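PDB 3TG9: penicillin-binding protein from Bacillus halodurans, which is probably a serine enzyme of the beta-lactamase and penicillin-binding protein family that reacts with beta-lactams or with cell-wall-like peptides. Local coordinates for residues H148-N153 with G274-Q279; V170-Y175 with S189-F194; K239-L244 with F298-Y303. All blocks are in the same frame, centred on the assembly; numbering follows the deposited sequence.

Contact 1 (H148-N153 with G274-Q279); sequences HRFHYN and GVWIKQ
Phe150 and Tyr152 reach across to the same indole, that of Trp276. They meet its six-membered ring at two neighbouring carbons. Phe150 CZ lies 3.8 Å from Trp276 CH2. The Phe150 ring and the six-membered ring of Trp276 are inclined at 60°, an oblique meeting whose ring centres are 5.9 Å apart. Tyr152 CD1 is 4.1 Å from Trp276 CZ2. Phe150 and Tyr152 both point toward the strand. They flank His151 in an extended stretch, and each holds CG anti to its own nitrogen (chi1 -180° for Phe150 and -165° for Tyr152). This turn of chi1 carries both rings out to the indole rim. The Trp276 CB does not aim straight at the loop, and it is the far rim of the indole that arrives there.

The polar ends are joined through water 1. Trp276 NE1 donates to it over 3.2 Å, and the water sits in the indole plane. The same water is 2.9 Å from Tyr152 OH. This phenol oxygen also bonds directly to Lys58 NZ and Ser55 OG, so the water joins the indole to a larger polar cluster.

The next shell holds the aromatic groups in place. Tyr271 meets the indole edge-to-face, and Phe150 packs on Val263 and Cys265 of the strand 263-266. The Asn153 side chain caps Gly156 N at the start of helix 155-168, just beyond Tyr152.

The contact thus brings the loop before that helix up to strand 276-279 of the large antiparallel sheet. Ser55, Lys58 and Tyr152 fit the SxxK and YxN motifs of serine penicillin-binding proteins and class C beta-lactamases. The arrangement is therefore consistent with the place where the helical part and the sheet meet beside the active-site cleft.

Contact 2 (V170-Y175 with S189-F194); sequences VTFQEY and SGYFAF
Phe172 swings CG anti to its backbone N (chi1 176°), which brings its ring up to the Tyr191 phenol. Gln173 takes the other course, with CG beside its own nitrogen (chi1 -62°). That turn sets its CG against the root of the Tyr191 side chain, and a bend at chi2 then directs the amide. The tyrosine is therefore touched at both ends. Gln173 CG is 3.5 Å from Tyr191 CB and 3.6 Å from Tyr191 CG. Gln173 CA lies over one face of the Tyr191 ring, and the two side chains cross at about a right angle. At the far end, Phe172 CE2 is 3.5 Å from Tyr191 OH and 3.9 Å from Tyr191 CZ. The rings form an offset edge-to-face pair, with the edge of Phe172 toward the face of Tyr191 and planes 80° apart.

Phe172 and Gln173 belong to the first turn of helix 172-182, which opens with a capping box. Glu174 N gives its hydrogen to Thr171 OG1 at 3.1 Å. In return, Thr171 N donates to Glu174 OE1 at 2.9 Å. Tyr191 comes from the loop that follows this helix, so the loop folds back over the helix start.

Two polar groups have partners outside the pair. Gln173 NE2 bonds to Gly224 O, and Tyr191 N bonds to Glu177 OE2 further along the helix. Helix 58-70 flanks the aromatic pair, with Thr61 against Phe172 and Phe60 against Tyr191.

Contact 3 (K239-L244 with F298-Y303); sequences KLWLAL and FHSAFY
This is a buried helix-on-sheet contact. It presses helix 234-245 against strand 296-303 of the large antiparallel sheet. The axes of the two short segments run 9.3 Å apart at closest approach, in roughly the same direction, with a crossing angle of -33°. Trp241 carries most of the contact and points toward the strand. Its CG stands beside the backbone N, anti to the carbonyl carbon (chi1 -78°), and the indole lies along residues 300 to 302.

One face of the indole receives the strand. Phe302 CB sits over the six-membered ring in a CH-pi contact, 4.0 Å from its centroid, and comes to 3.6 Å from Trp241 CE3. The carbonyl carbon of Ala301 lies over the same face, 3.9 Å above the plane and also offset toward the rim. The side chains of Trp241 and Phe302 run past each other in opposite directions.

At the edge of the indole, Trp241 NE1 donates to Ser300 OG over 3.0 Å, with an angle of 158° at the hydrogen. The oxygen lies almost in the ring plane. Ser300 OG is also bonded to Val310 O on the neighbouring strand 308-314.

The bond at the edge and the packing over the face together fix how the tryptophan is turned. Val310 O, a carbonyl, can only accept, so the serine proton goes to it. The two buried bonds thus run in one chain, from indole N-H through hydroxyl to carbonyl.

From the N terminus, the chain first passes residues 148-153, which open contact 1. That contact closes only when strand 276-279 is reached. Contact 2 is nested inside this loop and is much shorter. It ties the start of helix 172-182 to the loop that follows the same helix. Helix segment 239-244 also lies within the long loop, but its partner strand comes later, so contacts 1 and 3 cross. Both reach the large antiparallel sheet, and they touch where Val275 CG2 is 4.3 Å from Trp241 CH2. Contact 2 precedes contact 3 in series. It lies on the opposite side of the chain's centre from contact 1.

Contact 1 (H148-N153 with G274-Q279)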
loop_
_atom_site.group_PDB
_atom_site.type_symbol
_atom_site.label_atom_id
_atom_site.label_comp_id
_atom_site.label_asym_id
_atom_site.label_seq_id
_atom_site.Cartn_x
_atom_site.Cartn_y
_atom_site.Cartn_z
ATOM N N HIS B 148 16.837 -18.276 31.101
ATOM C CA HIS B 148 18.219 -17.868 31.355
ATOM C C HIS B 148 18.402 -16.353 31.492
ATOM O O HIS B 148 18.945 -15.882 32.493
ATOM C CB HIS B 148 19.174 -18.437 30.298
ATOM C CG HIS B 148 20.624 -18.256 30.636
ATOM N ND1 HIS B 148 21.462 -17.429 29.916
ATOM C CD2 HIS B 148 21.382 -18.787 31.625
ATOM C CE1 HIS B 148 22.674 -17.463 30.443
ATOM N NE2 HIS B 148 22.654 -18.280 31.480
ATOM N N ARG B 149 17.961 -15.587 30.497
ATOM C CA ARG B 149 18.149 -14.139 30.550
ATOM C C ARG B 149 17.039 -13.354 29.861
ATOM O O ARG B 149 16.194 -13.927 29.181
ATOM C CB ARG B 149 19.499 -13.757 29.951
ATOM C CG ARG B 149 19.569 -13.881 28.443
ATOM C CD ARG B 149 20.990 -13.655 27.954
ATOM N NE ARG B 149 21.030 -12.875 26.720
ATOM C CZ ARG B 149 20.946 -13.395 25.497
ATOM N NH1 ARG B 149 20.813 -14.704 25.341
ATOM N NH2 ARG B 149 20.996 -12.605 24.429
ATOM N N PHE B 150 17.051 -12.037 30.049
ATOM C CA PHE B 150 16.095 -11.162 29.380
ATOM C C PHE B 150 16.566 -10.782 27.976
ATOM O O PHE B 150 17.674 -10.281 27.794
ATOM C CB PHE B 150 15.817 -9.896 30.204
ATOM C CG PHE B 150 14.826 -8.958 29.554
ATOM C CD1 PHE B 150 13.474 -9.048 29.844
ATOM C CD2 PHE B 150 15.250 -8.002 28.631
ATOM C CE1 PHE B 150 12.556 -8.196 29.234
ATOM C CE2 PHE B 150 14.346 -7.147 28.026
ATOM C CZ PHE B 150 12.994 -7.243 28.327
ATOM N N HIS B 151 15.711 -11.015 26.988
ATOM C CA HIS B 151 16.021 -10.631 25.620
ATOM C C HIS B 151 14.753 -10.299 24.839
ATOM O O HIS B 151 13.971 -11.191 24.497
ATOM C CB HIS B 151 16.785 -11.749 24.917
ATOM C CG HIS B 151 17.440 -11.317 23.643
ATOM N ND1 HIS B 151 16.788 -11.322 22.432
ATOM C CD2 HIS B 151 18.691 -10.857 23.396
ATOM C CE1 HIS B 151 17.605 -10.890 21.491
ATOM N NE2 HIS B 151 18.769 -10.601 22.049
ATOM N N TYR B 152 14.551 -9.013 24.558
ATOM C CA TYR B 152 13.340 -8.575 23.860
ATOM C C TYR B 152 13.123 -9.355 22.566
ATOM O O TYR B 152 13.987 -9.387 21.695
ATOM C CB TYR B 152 13.370 -7.070 23.579
ATOM C CG TYR B 152 12.018 -6.514 23.192
ATOM C CD1 TYR B 152 11.097 -6.152 24.165
ATOM C CD2 TYR B 152 11.654 -6.366 21.852
ATOM C CE1 TYR B 152 9.846 -5.642 23.819
ATOM C CE2 TYR B 152 10.407 -5.860 21.494
ATOM C CZ TYR B 152 9.508 -5.498 22.487
ATOM O OH TYR B 152 8.266 -4.992 22.155
ATOM N N ASN B 153 11.953 -9.971 22.453
ATOM C CA ASN B 153 11.689 -10.940 21.405
ATOM C C ASN B 153 10.280 -10.793 20.820
ATOM O O ASN B 153 9.281 -10.946 21.528
ATOM C CB ASN B 153 11.881 -12.348 21.974
ATOM C CG ASN B 153 11.864 -13.419 20.911
ATOM O OD1 ASN B 153 10.897 -13.560 20.175
ATOM N ND2 ASN B 153 12.941 -14.194 20.837
ATOM N N GLY B 274 4.212 -8.118 29.450
ATOM C CA GLY B 274 3.889 -7.333 28.272
ATOM C C GLY B 274 3.839 -5.840 28.518
ATOM O O GLY B 274 3.232 -5.095 27.740
ATOM N N VAL B 275 4.483 -5.393 29.590
ATOM C CA VAL B 275 4.496 -3.975 29.926
ATOM C C VAL B 275 5.867 -3.625 30.528
ATOM O O VAL B 275 6.512 -4.485 31.130
ATOM C CB VAL B 275 3.334 -3.643 30.899
ATOM C CG1 VAL B 275 3.528 -4.365 32.225
ATOM C CG2 VAL B 275 3.194 -2.137 31.104
ATOM N N TRP B 276 6.323 -2.386 30.337
ATOM C CA TRP B 276 7.558 -1.904 30.965
ATOM C C TRP B 276 7.260 -1.252 32.311
ATOM O O TRP B 276 6.202 -0.646 32.500
ATOM C CB TRP B 276 8.269 -0.882 30.076
ATOM C CG TRP B 276 8.872 -1.452 28.824
ATOM C CD1 TRP B 276 8.344 -1.419 27.567
ATOM C CD2 TRP B 276 10.125 -2.136 28.713
ATOM N NE1 TRP B 276 9.193 -2.035 26.676
ATOM C CE2 TRP B 276 10.293 -2.484 27.359
ATOM C CE3 TRP B 276 11.121 -2.477 29.629
ATOM C CZ2 TRP B 276 11.422 -3.170 26.898
ATOM C CZ3 TRP B 276 12.237 -3.157 29.175
ATOM C CH2 TRP B 276 12.380 -3.494 27.820
ATOM N N ILE B 277 8.197 -1.375 33.245
ATOM C CA ILE B 277 8.033 -0.783 34.572
ATOM C C ILE B 277 9.224 0.090 34.950
ATOM O O ILE B 277 10.379 -0.323 34.830
ATOM C CB ILE B 277 7.843 -1.861 35.644
ATOM C CG1 ILE B 277 6.629 -2.721 35.308
ATOM C CG2 ILE B 277 7.699 -1.230 37.039
ATOM C CD1 ILE B 277 6.505 -3.953 36.162
ATOM N N LYS B 278 8.937 1.307 35.394
ATOM C CA LYS B 278 9.984 2.201 35.853
ATOM C C LYS B 278 9.943 2.224 37.366
ATOM O O LYS B 278 8.948 2.635 37.962
ATOM C CB LYS B 278 9.787 3.604 35.292
ATOM C CG LYS B 278 10.978 4.521 35.503
ATOM C CD LYS B 278 12.108 4.178 34.534
ATOM C CE LYS B 278 11.602 4.222 33.096
ATOM N NZ LYS B 278 12.723 4.348 32.132
ATOM N N GLN B 279 11.022 1.757 37.983
ATOM C CA GLN B 279 11.100 1.676 39.439
ATOM C C GLN B 279 12.420 2.254 39.933
ATOM O O GLN B 279 13.497 1.736 39.625
ATOM C CB GLN B 279 10.970 0.226 39.893
ATOM C CG GLN B 279 10.863 0.055 41.393
ATOM C CD GLN B 279 10.974 -1.396 41.804
ATOM O OE1 GLN B 279 9.971 -2.085 41.957
ATOM N NE2 GLN B 279 12.201 -1.874 41.961
HETATM O O HOH W 1 8.058 -2.526 23.676
#

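Contact 2 (V170-Y175 with S189-F194)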
loop_
_atom_site.group_PDB
_atom_site.type_symbol
_atom_site.label_atom_id
_atom_site.label_comp_id
_atom_site.label_asym_id
_atom_site.label_seq_id
_atom_site.Cartn_x
_atom_site.Cartn_y
_atom_site.Cartn_z
ATOM N N VAL B 170 -11.016 -18.458 18.343
ATOM C CA VAL B 170 -11.207 -17.331 17.433
ATOM C C VAL B 170 -9.844 -16.789 17.007
ATOM O O VAL B 170 -8.817 -17.270 17.475
ATOM C CB VAL B 170 -12.045 -16.212 18.078
ATOM C CG1 VAL B 170 -13.512 -16.624 18.164
ATOM C CG2 VAL B 170 -11.496 -15.847 19.466
ATOM N N THR B 171 -9.823 -15.808 16.110
ATOM C CA THR B 171 -8.548 -15.226 15.687
ATOM C C THR B 171 -8.041 -14.305 16.780
ATOM O O THR B 171 -8.824 -13.830 17.597
ATOM C CB THR B 171 -8.667 -14.417 14.377
ATOM O OG1 THR B 171 -9.577 -13.324 14.562
ATOM C CG2 THR B 171 -9.157 -15.307 13.231
ATOM N N PHE B 172 -6.735 -14.053 16.792
ATOM C CA PHE B 172 -6.161 -13.155 17.779
ATOM C C PHE B 172 -6.872 -11.808 17.788
ATOM O O PHE B 172 -7.305 -11.330 18.839
ATOM C CB PHE B 172 -4.664 -12.950 17.554
ATOM C CG PHE B 172 -4.057 -11.956 18.499
ATOM C CD1 PHE B 172 -3.806 -12.301 19.819
ATOM C CD2 PHE B 172 -3.771 -10.666 18.081
ATOM C CE1 PHE B 172 -3.262 -11.382 20.699
ATOM C CE2 PHE B 172 -3.232 -9.738 18.960
ATOM C CZ PHE B 172 -2.978 -10.098 20.272
ATOM N N GLN B 173 -6.991 -11.212 16.608
ATOM C CA GLN B 173 -7.650 -9.921 16.426
ATOM C C GLN B 173 -9.092 -9.918 16.940
ATOM O O GLN B 173 -9.534 -8.968 17.608
ATOM C CB GLN B 173 -7.609 -9.524 14.943
ATOM C CG GLN B 173 -6.189 -9.334 14.374
ATOM C CD GLN B 173 -5.464 -10.643 14.054
ATOM O OE1 GLN B 173 -6.021 -11.732 14.205
ATOM N NE2 GLN B 173 -4.213 -10.535 13.595
ATOM N N GLU B 174 -9.820 -10.982 16.623
ATOM C CA GLU B 174 -11.184 -11.139 17.101
ATOM C C GLU B 174 -11.224 -11.156 18.625
ATOM O O GLU B 174 -12.068 -10.499 19.239
ATOM C CB GLU B 174 -11.806 -12.421 16.546
ATOM C CG GLU B 174 -12.357 -12.279 15.145
ATOM C CD GLU B 174 -12.740 -13.614 14.536
ATOM O OE1 GLU B 174 -12.274 -14.659 15.034
ATOM O OE2 GLU B 174 -13.498 -13.616 13.545
ATOM N N TYR B 175 -10.312 -11.908 19.235
ATOM C CA TYR B 175 -10.277 -11.995 20.686
ATOM C C TYR B 175 -10.074 -10.615 21.315
ATOM O O TYR B 175 -10.828 -10.209 22.204
ATOM C CB TYR B 175 -9.201 -12.969 21.178
ATOM C CG TYR B 175 -9.275 -13.173 22.683
ATOM C CD1 TYR B 175 -9.921 -14.280 23.222
ATOM C CD2 TYR B 175 -8.743 -12.235 23.561
ATOM C CE1 TYR B 175 -10.019 -14.459 24.595
ATOM C CE2 TYR B 175 -8.835 -12.409 24.941
ATOM C CZ TYR B 175 -9.473 -13.524 25.449
ATOM O OH TYR B 175 -9.573 -13.710 26.816
ATOM N N SER B 189 -10.901 1.564 17.864
ATOM C CA SER B 189 -9.631 0.852 17.772
ATOM C C SER B 189 -9.798 -0.477 17.066
ATOM O O SER B 189 -10.881 -1.062 17.083
ATOM C CB SER B 189 -9.048 0.598 19.172
ATOM O OG SER B 189 -8.613 1.805 19.764
ATOM N N GLY B 190 -8.717 -0.965 16.458
ATOM C CA GLY B 190 -8.771 -2.225 15.737
ATOM C C GLY B 190 -7.473 -2.620 15.048
ATOM O O GLY B 190 -6.500 -1.853 14.974
ATOM N N TYR B 191 -7.460 -3.845 14.545
ATOM C CA TYR B 191 -6.335 -4.333 13.775
ATOM C C TYR B 191 -6.676 -4.128 12.311
ATOM O O TYR B 191 -7.171 -5.033 11.639
ATOM C CB TYR B 191 -6.063 -5.798 14.116
ATOM C CG TYR B 191 -5.591 -5.964 15.543
ATOM C CD1 TYR B 191 -4.252 -6.170 15.823
ATOM C CD2 TYR B 191 -6.481 -5.883 16.611
ATOM C CE1 TYR B 191 -3.803 -6.309 17.117
ATOM C CE2 TYR B 191 -6.032 -6.023 17.924
ATOM C CZ TYR B 191 -4.689 -6.236 18.163
ATOM O OH TYR B 191 -4.206 -6.365 19.446
ATOM N N PHE B 192 -6.454 -2.904 11.842
ATOM C CA PHE B 192 -6.796 -2.529 10.479
ATOM C C PHE B 192 -5.712 -3.009 9.529
ATOM O O PHE B 192 -4.534 -3.074 9.899
ATOM C CB PHE B 192 -6.949 -1.009 10.339
ATOM C CG PHE B 192 -7.896 -0.394 11.326
ATOM C CD1 PHE B 192 -9.020 -1.082 11.747
ATOM C CD2 PHE B 192 -7.669 0.884 11.818
ATOM C CE1 PHE B 192 -9.895 -0.516 12.654
ATOM C CE2 PHE B 192 -8.538 1.457 12.728
ATOM C CZ PHE B 192 -9.651 0.760 13.147
ATOM N N ALA B 193 -6.120 -3.340 8.307
ATOM C CA ALA B 193 -5.195 -3.754 7.262
ATOM C C ALA B 193 -5.028 -2.600 6.294
ATOM O O ALA B 193 -5.961 -1.834 6.082
ATOM C CB ALA B 193 -5.721 -4.982 6.538
ATOM N N PHE B 194 -3.837 -2.478 5.711
ATOM C CA PHE B 194 -3.511 -1.344 4.859
ATOM C C PHE B 194 -4.445 -1.238 3.657
ATOM O O PHE B 194 -4.721 -0.138 3.175
ATOM C CB PHE B 194 -2.064 -1.447 4.354
ATOM C CG PHE B 194 -1.018 -1.123 5.389
ATOM C CD1 PHE B 194 -1.056 0.082 6.087
ATOM C CD2 PHE B 194 0.022 -2.010 5.643
ATOM C CE1 PHE B 194 -0.091 0.381 7.031
ATOM C CE2 PHE B 194 0.993 -1.714 6.577
ATOM C CZ PHE B 194 0.941 -0.518 7.277
#

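Contact 3 (K239-L244 with F298-Y303)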
loop_
_atom_site.group_PDB
_atom_site.type_symbol
_atom_site.label_atom_id
_atom_site.label_comp_id
_atom_site.label_asym_id
_atom_site.label_seq_id
_atom_site.Cartn_x
_atom_site.Cartn_y
_atom_site.Cartn_z
ATOM N N LYS B 239 -8.467 5.232 27.627
ATOM C CA LYS B 239 -9.493 4.334 28.148
ATOM C C LYS B 239 -8.931 2.957 28.464
ATOM O O LYS B 239 -9.458 2.256 29.326
ATOM C CB LYS B 239 -10.651 4.178 27.157
ATOM C CG LYS B 239 -11.492 5.430 26.950
ATOM C CD LYS B 239 -12.688 5.130 26.045
ATOM C CE LYS B 239 -13.324 6.406 25.510
ATOM N NZ LYS B 239 -13.392 7.478 26.553
ATOM N N LEU B 240 -7.890 2.546 27.744
ATOM C CA LEU B 240 -7.331 1.220 27.975
ATOM C C LEU B 240 -6.607 1.140 29.324
ATOM O O LEU B 240 -6.739 0.156 30.056
ATOM C CB LEU B 240 -6.406 0.779 26.832
ATOM C CG LEU B 240 -5.782 -0.571 27.209
ATOM C CD1 LEU B 240 -5.872 -1.615 26.140
ATOM C CD2 LEU B 240 -4.351 -0.401 27.736
ATOM N N TRP B 241 -5.838 2.175 29.646
ATOM C CA TRP B 241 -5.165 2.253 30.939
ATOM C C TRP B 241 -6.199 2.301 32.071
ATOM O O TRP B 241 -6.091 1.578 33.064
ATOM C CB TRP B 241 -4.288 3.503 30.999
ATOM C CG TRP B 241 -2.979 3.409 30.268
ATOM C CD1 TRP B 241 -2.587 4.151 29.186
ATOM C CD2 TRP B 241 -1.879 2.537 30.573
ATOM N NE1 TRP B 241 -1.314 3.789 28.796
ATOM C CE2 TRP B 241 -0.857 2.804 29.632
ATOM C CE3 TRP B 241 -1.663 1.558 31.546
ATOM C CZ2 TRP B 241 0.367 2.131 29.645
ATOM C CZ3 TRP B 241 -0.450 0.892 31.559
ATOM C CH2 TRP B 241 0.552 1.181 30.612
ATOM N N LEU B 242 -7.195 3.171 31.915
ATOM C CA LEU B 242 -8.269 3.309 32.891
ATOM C C LEU B 242 -8.928 1.968 33.193
ATOM O O LEU B 242 -8.980 1.547 34.343
ATOM C CB LEU B 242 -9.301 4.319 32.400
ATOM C CG LEU B 242 -8.766 5.750 32.338
ATOM C CD1 LEU B 242 -9.820 6.705 31.805
ATOM C CD2 LEU B 242 -8.278 6.200 33.711
ATOM N N ALA B 243 -9.415 1.290 32.162
ATOM C CA ALA B 243 -10.031 -0.025 32.336
ATOM C C ALA B 243 -9.092 -1.029 33.002
ATOM O O ALA B 243 -9.530 -1.845 33.814
ATOM C CB ALA B 243 -10.521 -0.564 30.998
ATOM N N LEU B 244 -7.809 -0.989 32.650
ATOM C CA LEU B 244 -6.844 -1.903 33.253
ATOM C C LEU B 244 -6.693 -1.632 34.758
ATOM O O LEU B 244 -6.821 -2.541 35.577
ATOM C CB LEU B 244 -5.485 -1.811 32.541
ATOM C CG LEU B 244 -4.339 -2.692 33.063
ATOM C CD1 LEU B 244 -4.665 -4.186 32.943
ATOM C CD2 LEU B 244 -3.022 -2.371 32.351
ATOM N N PHE B 298 5.364 5.671 19.230
ATOM C CA PHE B 298 4.299 5.603 20.214
ATOM C C PHE B 298 4.899 5.470 21.610
ATOM O O PHE B 298 5.787 4.657 21.826
ATOM C CB PHE B 298 3.426 4.386 19.915
ATOM C CG PHE B 298 2.340 4.131 20.930
ATOM C CD1 PHE B 298 1.228 4.964 21.010
ATOM C CD2 PHE B 298 2.418 3.041 21.790
ATOM C CE1 PHE B 298 0.212 4.715 21.916
ATOM C CE2 PHE B 298 1.409 2.785 22.691
ATOM C CZ PHE B 298 0.305 3.630 22.760
ATOM N N HIS B 299 4.420 6.284 22.542
ATOM C CA HIS B 299 4.780 6.139 23.953
ATOM C C HIS B 299 3.541 6.386 24.765
ATOM O O HIS B 299 2.819 7.344 24.516
ATOM C CB HIS B 299 5.854 7.140 24.378
ATOM C CG HIS B 299 7.248 6.670 24.125
ATOM N ND1 HIS B 299 7.979 7.056 23.024
ATOM C CD2 HIS B 299 8.050 5.837 24.833
ATOM C CE1 HIS B 299 9.166 6.481 23.056
ATOM N NE2 HIS B 299 9.233 5.736 24.147
ATOM N N SER B 300 3.284 5.518 25.731
ATOM C CA SER B 300 2.140 5.712 26.603
ATOM C C SER B 300 2.446 5.168 27.992
ATOM O O SER B 300 3.181 4.189 28.132
ATOM C CB SER B 300 0.905 5.038 26.015
ATOM O OG SER B 300 -0.274 5.558 26.589
ATOM N N ALA B 301 1.875 5.802 29.016
ATOM C CA ALA B 301 2.222 5.471 30.386
ATOM C C ALA B 301 1.117 5.788 31.377
ATOM O O ALA B 301 0.290 6.671 31.149
ATOM C CB ALA B 301 3.500 6.192 30.785
ATOM N N PHE B 302 1.115 5.046 32.477
ATOM C CA PHE B 302 0.247 5.326 33.607
ATOM C C PHE B 302 1.130 5.602 34.823
ATOM O O PHE B 302 1.973 4.784 35.191
ATOM C CB PHE B 302 -0.667 4.138 33.883
ATOM C CG PHE B 302 -1.580 4.337 35.059
ATOM C CD1 PHE B 302 -1.211 3.901 36.319
ATOM C CD2 PHE B 302 -2.810 4.958 34.903
ATOM C CE1 PHE B 302 -2.056 4.086 37.408
ATOM C CE2 PHE B 302 -3.659 5.144 35.989
ATOM C CZ PHE B 302 -3.281 4.712 37.239
ATOM N N TYR B 303 0.941 6.764 35.433
ATOM C CA TYR B 303 1.744 7.169 36.570
ATOM C C TYR B 303 0.959 6.975 37.865
ATOM O O TYR B 303 0.109 7.790 38.198
ATOM C CB TYR B 303 2.175 8.625 36.401
ATOM C CG TYR B 303 2.862 8.890 35.079
ATOM C CD1 TYR B 303 4.241 8.856 34.968
ATOM C CD2 TYR B 303 2.127 9.163 33.937
ATOM C CE1 TYR B 303 4.873 9.098 33.758
ATOM C CE2 TYR B 303 2.752 9.399 32.720
ATOM C CZ TYR B 303 4.122 9.369 32.639
ATOM O OH TYR B 303 4.739 9.601 31.426
#